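Local atomic coordinates of nodulation fucosyltransferase NodZ (Bradyrhizobium sp., PDB entry 2HHC), a protein that belongs to the nodulation protein Z family of glycosyltransferase-type enzymes and is built on the GT-B fold, with two Rossmann-like domains. Residues 99-102 with 103-107; 110-113 with 114-118. All blocks are in the same frame, centred on the assembly; numbering follows the deposited sequence.

Interaction 1: 99-102 with 103-107; sequences RPDE and QIFRE. With PO4 (phosphate ion), chain B.
R99 and E107 grip each other end-on across the first turns of helix 101-116, the helix of a beta-alpha-beta unit between strands 84-85 and 125-128. They approach from opposite directions: R99 extends from the loop before the helix, its CG anti to the backbone N (chi1 -173°), a reach suited to a long arginine. R99 NH1 donates to E107 OE2 at 2.8 Å, and R99 NH2 to E107 OE1 at 2.8 Å. Both oxygens lie near the guanidinium plane but are met from above the carboxylate plane, the groups being turned 53° apart. I104 crosses R99 at about a right angle, its CG1 4.0 Å from R99 NE. W88 makes a cation-pi contact with R99, and D129 O gives R99 NH2 a second acceptor. Besides R99, the buried E107 carboxylate has W89 NE1 and Q103 NE2 as donors.

Q103 bridges E107 and R106, a bend at chi2 (60°) bringing its amide to both. Q103 NE2 donates to E107 OE2 at 2.9 Å, on that oxygen's anti lone pair and in the amide plane, and Q103 OE1 accepts R106 NH1 at 2.6 Å. E102 lies alongside R106, and R106 NH2 meets E102 OE1 at 3.0 Å in the guanidinium plane. At the N-cap position, P100 gives its carbonyl to I104 N. D101 O, bonded to F105 N, sits 3.2 Å above the plane of the F105 ring, offset toward the rim.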
loop_
_atom_site.group_PDB
_atom_site.type_symbol
_atom_site.label_atom_id
_atom_site.label_comp_id
_atom_site.label_asym_id
_atom_site.label_seq_id
_atom_site.Cartn_x
_atom_site.Cartn_y
_atom_site.Cartn_z
ATOM N N ARG A 99 5.693 -21.375 9.890
ATOM C CA ARG A 99 4.767 -20.237 10.004
ATOM C C ARG A 99 3.776 -20.255 8.841
ATOM O O ARG A 99 3.874 -19.426 7.954
ATOM C CB ARG A 99 5.560 -18.931 10.152
ATOM C CG ARG A 99 4.696 -17.707 10.453
ATOM C CD ARG A 99 5.448 -16.448 10.801
ATOM N NE ARG A 99 4.490 -15.342 10.891
ATOM C CZ ARG A 99 3.672 -15.127 11.905
ATOM N NH1 ARG A 99 3.755 -15.865 12.984
ATOM N NH2 ARG A 99 2.783 -14.164 11.848
ATOM N N PRO A 100 2.818 -21.197 8.876
ATOM C CA PRO A 100 1.870 -21.383 7.790
ATOM C C PRO A 100 0.810 -20.291 7.780
ATOM O O PRO A 100 0.641 -19.585 8.766
ATOM C CB PRO A 100 1.217 -22.704 8.140
ATOM C CG PRO A 100 1.323 -22.806 9.564
ATOM C CD PRO A 100 2.583 -22.153 9.962
ATOM N N ASP A 101 0.088 -20.230 6.668
ATOM C CA ASP A 101 -0.910 -19.192 6.481
ATOM C C ASP A 101 -1.980 -19.264 7.566
ATOM O O ASP A 101 -2.386 -18.205 8.050
ATOM C CB ASP A 101 -1.527 -19.276 5.076
ATOM C CG ASP A 101 -0.651 -18.616 4.004
ATOM O OD1 ASP A 101 0.472 -18.125 4.273
ATOM O OD2 ASP A 101 -1.126 -18.565 2.841
ATOM N N GLU A 102 -2.331 -20.460 8.020
ATOM C CA GLU A 102 -3.340 -20.596 9.087
ATOM C C GLU A 102 -2.905 -19.838 10.347
ATOM O O GLU A 102 -3.730 -19.206 11.005
ATOM C CB GLU A 102 -3.765 -22.049 9.360
ATOM C CG GLU A 102 -2.754 -22.963 9.965
ATOM C CD GLU A 102 -3.406 -24.276 10.353
ATOM O OE1 GLU A 102 -4.201 -24.318 11.340
ATOM O OE2 GLU A 102 -3.152 -25.274 9.637
ATOM N N GLN A 103 -1.611 -19.866 10.666
ATOM C CA GLN A 103 -1.110 -19.161 11.831
ATOM C C GLN A 103 -1.112 -17.645 11.592
ATOM O O GLN A 103 -1.415 -16.880 12.479
ATOM C CB GLN A 103 0.335 -19.623 12.189
ATOM C CG GLN A 103 0.937 -18.898 13.421
ATOM C CD GLN A 103 0.123 -19.099 14.674
ATOM O OE1 GLN A 103 -0.483 -20.191 14.873
ATOM N NE2 GLN A 103 0.088 -18.097 15.520
ATOM N N ILE A 104 -0.713 -17.193 10.411
ATOM C CA ILE A 104 -0.709 -15.791 10.098
ATOM C C ILE A 104 -2.145 -15.234 10.205
ATOM O O ILE A 104 -2.361 -14.156 10.775
ATOM C CB ILE A 104 -0.130 -15.552 8.680
ATOM C CG1 ILE A 104 1.331 -16.045 8.589
ATOM C CG2 ILE A 104 -0.268 -14.116 8.266
ATOM C CD1 ILE A 104 1.860 -16.115 7.121
ATOM N N PHE A 105 -3.092 -15.993 9.681
ATOM C CA PHE A 105 -4.527 -15.588 9.736
ATOM C C PHE A 105 -5.082 -15.549 11.169
ATOM O O PHE A 105 -5.795 -14.626 11.531
ATOM C CB PHE A 105 -5.420 -16.458 8.870
ATOM C CG PHE A 105 -5.068 -16.430 7.399
ATOM C CD1 PHE A 105 -4.432 -15.345 6.848
ATOM C CD2 PHE A 105 -5.337 -17.534 6.593
ATOM C CE1 PHE A 105 -4.092 -15.314 5.512
ATOM C CE2 PHE A 105 -4.995 -17.504 5.218
ATOM C CZ PHE A 105 -4.370 -16.372 4.706
ATOM N N ARG A 106 -4.686 -16.512 11.975
ATOM C CA ARG A 106 -5.011 -16.508 13.399
ATOM C C ARG A 106 -4.475 -15.234 14.049
ATOM O O ARG A 106 -5.169 -14.588 14.850
ATOM C CB ARG A 106 -4.402 -17.765 14.007
ATOM C CG ARG A 106 -4.480 -17.963 15.487
ATOM C CD ARG A 106 -3.943 -19.372 15.812
ATOM N NE ARG A 106 -4.540 -20.357 14.900
ATOM C CZ ARG A 106 -3.915 -21.293 14.152
ATOM N NH1 ARG A 106 -2.604 -21.483 14.155
ATOM N NH2 ARG A 106 -4.655 -22.127 13.411
ATOM N N GLU A 107 -3.254 -14.837 13.709
ATOM C CA GLU A 107 -2.714 -13.643 14.309
ATOM C C GLU A 107 -3.407 -12.384 13.845
ATOM O O GLU A 107 -3.648 -11.493 14.636
ATOM C CB GLU A 107 -1.191 -13.554 14.078
ATOM C CG GLU A 107 -0.453 -14.643 14.851
ATOM C CD GLU A 107 1.052 -14.647 14.667
ATOM O OE1 GLU A 107 1.632 -13.603 14.370
ATOM O OE2 GLU A 107 1.663 -15.715 14.882
HETATM P P PO4 B . -1.260 -18.148 18.890
HETATM O O1 PO4 B . -2.318 -18.681 17.916
HETATM O O2 PO4 B . -0.713 -16.711 18.539
HETATM O O3 PO4 B . -1.891 -18.168 20.262
HETATM O O4 PO4 B . -0.143 -19.174 18.914
#

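Interaction 2: 110-113 with 114-118; sequences ELTE and LFQAR
L111 and F115 pair one turn apart near the C-terminal end of helix 101-116. With its CG anti to the carbonyl carbon (chi1 -65°), F115 swings its ring back along the helix, under the preceding turn's carbonyl: L111 O lies 3.1 Å above the ring plane, offset toward the rim, and also accepts F115 N at 2.8 Å. The far end of the ring reaches the L111 side chain, CZ of F115 standing 4.3 Å from CB of L111, a breadth of apolar surface that suits an aromatic here.

T112 and Q116 run side by side. The threonine methyl, CG2, is anti to its backbone N and lies 3.6 Å from Q116 OE1, which the extended glutamine chain carries past it. That rotamer also turns T112 OG1 back along the helix, where it bonds R108 O and R135 NE. Q116 N makes weak hydrogen bonds to T112 O and E113 O, and A117 N is hydrogen-bonded to L114 O at 3.1 Å.

Toward the rest of the unit, L111 and L114 pack on F85 of strand 84-85. L132 in a loop meets L111 and F115, and the F115 ring meets Y28 of helix 15-32 with the ring planes at about 30°.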
loop_
_atom_site.group_PDB
_atom_site.type_symbol
_atom_site.label_atom_id
_atom_site.label_comp_id
_atom_site.label_asym_id
_atom_site.label_seq_id
_atom_site.Cartn_x
_atom_site.Cartn_y
_atom_site.Cartn_z
ATOM N N GLU A 110 -6.329 -12.336 16.101
ATOM C CA GLU A 110 -5.927 -12.046 17.474
ATOM C C GLU A 110 -5.606 -10.568 17.628
ATOM O O GLU A 110 -5.995 -9.939 18.616
ATOM C CB GLU A 110 -4.722 -12.918 17.849
ATOM C CG GLU A 110 -5.121 -14.347 18.017
ATOM C CD GLU A 110 -4.016 -15.351 18.060
ATOM O OE1 GLU A 110 -2.868 -14.985 18.142
ATOM O OE2 GLU A 110 -4.335 -16.567 18.084
ATOM N N LEU A 111 -4.923 -10.000 16.656
ATOM C CA LEU A 111 -4.583 -8.571 16.705
ATOM C C LEU A 111 -5.840 -7.697 16.576
ATOM O O LEU A 111 -5.974 -6.683 17.241
ATOM C CB LEU A 111 -3.598 -8.240 15.596
ATOM C CG LEU A 111 -2.165 -8.770 15.801
ATOM C CD1 LEU A 111 -1.435 -8.721 14.483
ATOM C CD2 LEU A 111 -1.425 -7.939 16.879
ATOM N N THR A 112 -6.767 -8.135 15.729
ATOM C CA THR A 112 -8.011 -7.409 15.502
ATOM C C THR A 112 -8.783 -7.310 16.813
ATOM O O THR A 112 -9.207 -6.214 17.210
ATOM C CB THR A 112 -8.831 -8.103 14.402
ATOM O OG1 THR A 112 -8.089 -8.041 13.186
ATOM C CG2 THR A 112 -10.139 -7.385 14.166
ATOM N N GLU A 113 -8.899 -8.433 17.507
ATOM C CA GLU A 113 -9.566 -8.478 18.824
ATOM C C GLU A 113 -8.803 -7.576 19.799
ATOM O O GLU A 113 -9.395 -6.791 20.537
ATOM C CB GLU A 113 -9.653 -9.919 19.302
ATOM C CG GLU A 113 -10.191 -10.102 20.719
ATOM C CD GLU A 113 -10.256 -11.568 21.149
ATOM O OE1 GLU A 113 -9.274 -12.324 20.891
ATOM O OE2 GLU A 113 -11.250 -11.960 21.806
ATOM N N LEU A 114 -7.485 -7.635 19.810
ATOM C CA LEU A 114 -6.726 -6.806 20.732
ATOM C C LEU A 114 -6.976 -5.334 20.474
ATOM O O LEU A 114 -7.159 -4.556 21.411
ATOM C CB LEU A 114 -5.231 -7.108 20.638
ATOM C CG LEU A 114 -4.405 -6.233 21.563
ATOM C CD1 LEU A 114 -4.765 -6.534 23.030
ATOM C CD2 LEU A 114 -2.928 -6.462 21.257
ATOM N N PHE A 115 -6.967 -4.942 19.196
ATOM C CA PHE A 115 -7.131 -3.541 18.832
ATOM C C PHE A 115 -8.514 -3.019 19.201
ATOM O O PHE A 115 -8.654 -1.818 19.401
ATOM C CB PHE A 115 -6.924 -3.325 17.337
ATOM C CG PHE A 115 -5.545 -3.606 16.858
ATOM C CD1 PHE A 115 -4.455 -3.790 17.725
ATOM C CD2 PHE A 115 -5.291 -3.608 15.504
ATOM C CE1 PHE A 115 -3.167 -4.051 17.231
ATOM C CE2 PHE A 115 -4.022 -3.881 15.021
ATOM C CZ PHE A 115 -2.947 -4.044 15.872
ATOM N N GLN A 116 -9.496 -3.908 19.319
ATOM C CA GLN A 116 -10.855 -3.520 19.704
ATOM C C GLN A 116 -11.098 -3.599 21.215
ATOM O O GLN A 116 -12.117 -3.121 21.693
ATOM C CB GLN A 116 -11.865 -4.402 18.965
ATOM C CG GLN A 116 -11.906 -4.065 17.477
ATOM C CD GLN A 116 -12.491 -5.162 16.581
ATOM O OE1 GLN A 116 -12.523 -5.009 15.341
ATOM N NE2 GLN A 116 -12.962 -6.256 17.187
ATOM N N ALA A 117 -10.157 -4.161 21.963
ATOM C CA ALA A 117 -10.345 -4.411 23.402
ATOM C C ALA A 117 -10.132 -3.118 24.203
ATOM O O ALA A 117 -9.419 -2.218 23.764
ATOM C CB ALA A 117 -9.382 -5.500 23.872
ATOM N N ARG A 118 -10.754 -3.020 25.378
ATOM C CA ARG A 118 -10.612 -1.825 26.212
ATOM C C ARG A 118 -9.202 -1.673 26.770
ATOM O O ARG A 118 -8.656 -0.568 26.819
ATOM C CB ARG A 118 -11.583 -1.912 27.377
#

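Interactions 1 and 2 lie in series on helix 101-116, their centres about 17 Å apart: residues 99-107 open the helix with a polar network, and residues 110-118 close it with largely apolar packing. The helix is continuous, and its backbone links 103-107 to 110-113, with R106 O 2.8 Å from E110 N. A phosphate ion, probably from the crystallisation liquor, lies beside both contacts. From interaction 1, Q103 NE2 makes a weak hydrogen bond of 3.4 Å to phosphate O1. From interaction 2, E110 OE1 comes within 2.8 Å of phosphate O2. W88 N, in a loop, is hydrogen-bonded to the same ion, while the W88 side chain lies against R99, Q103 and E107.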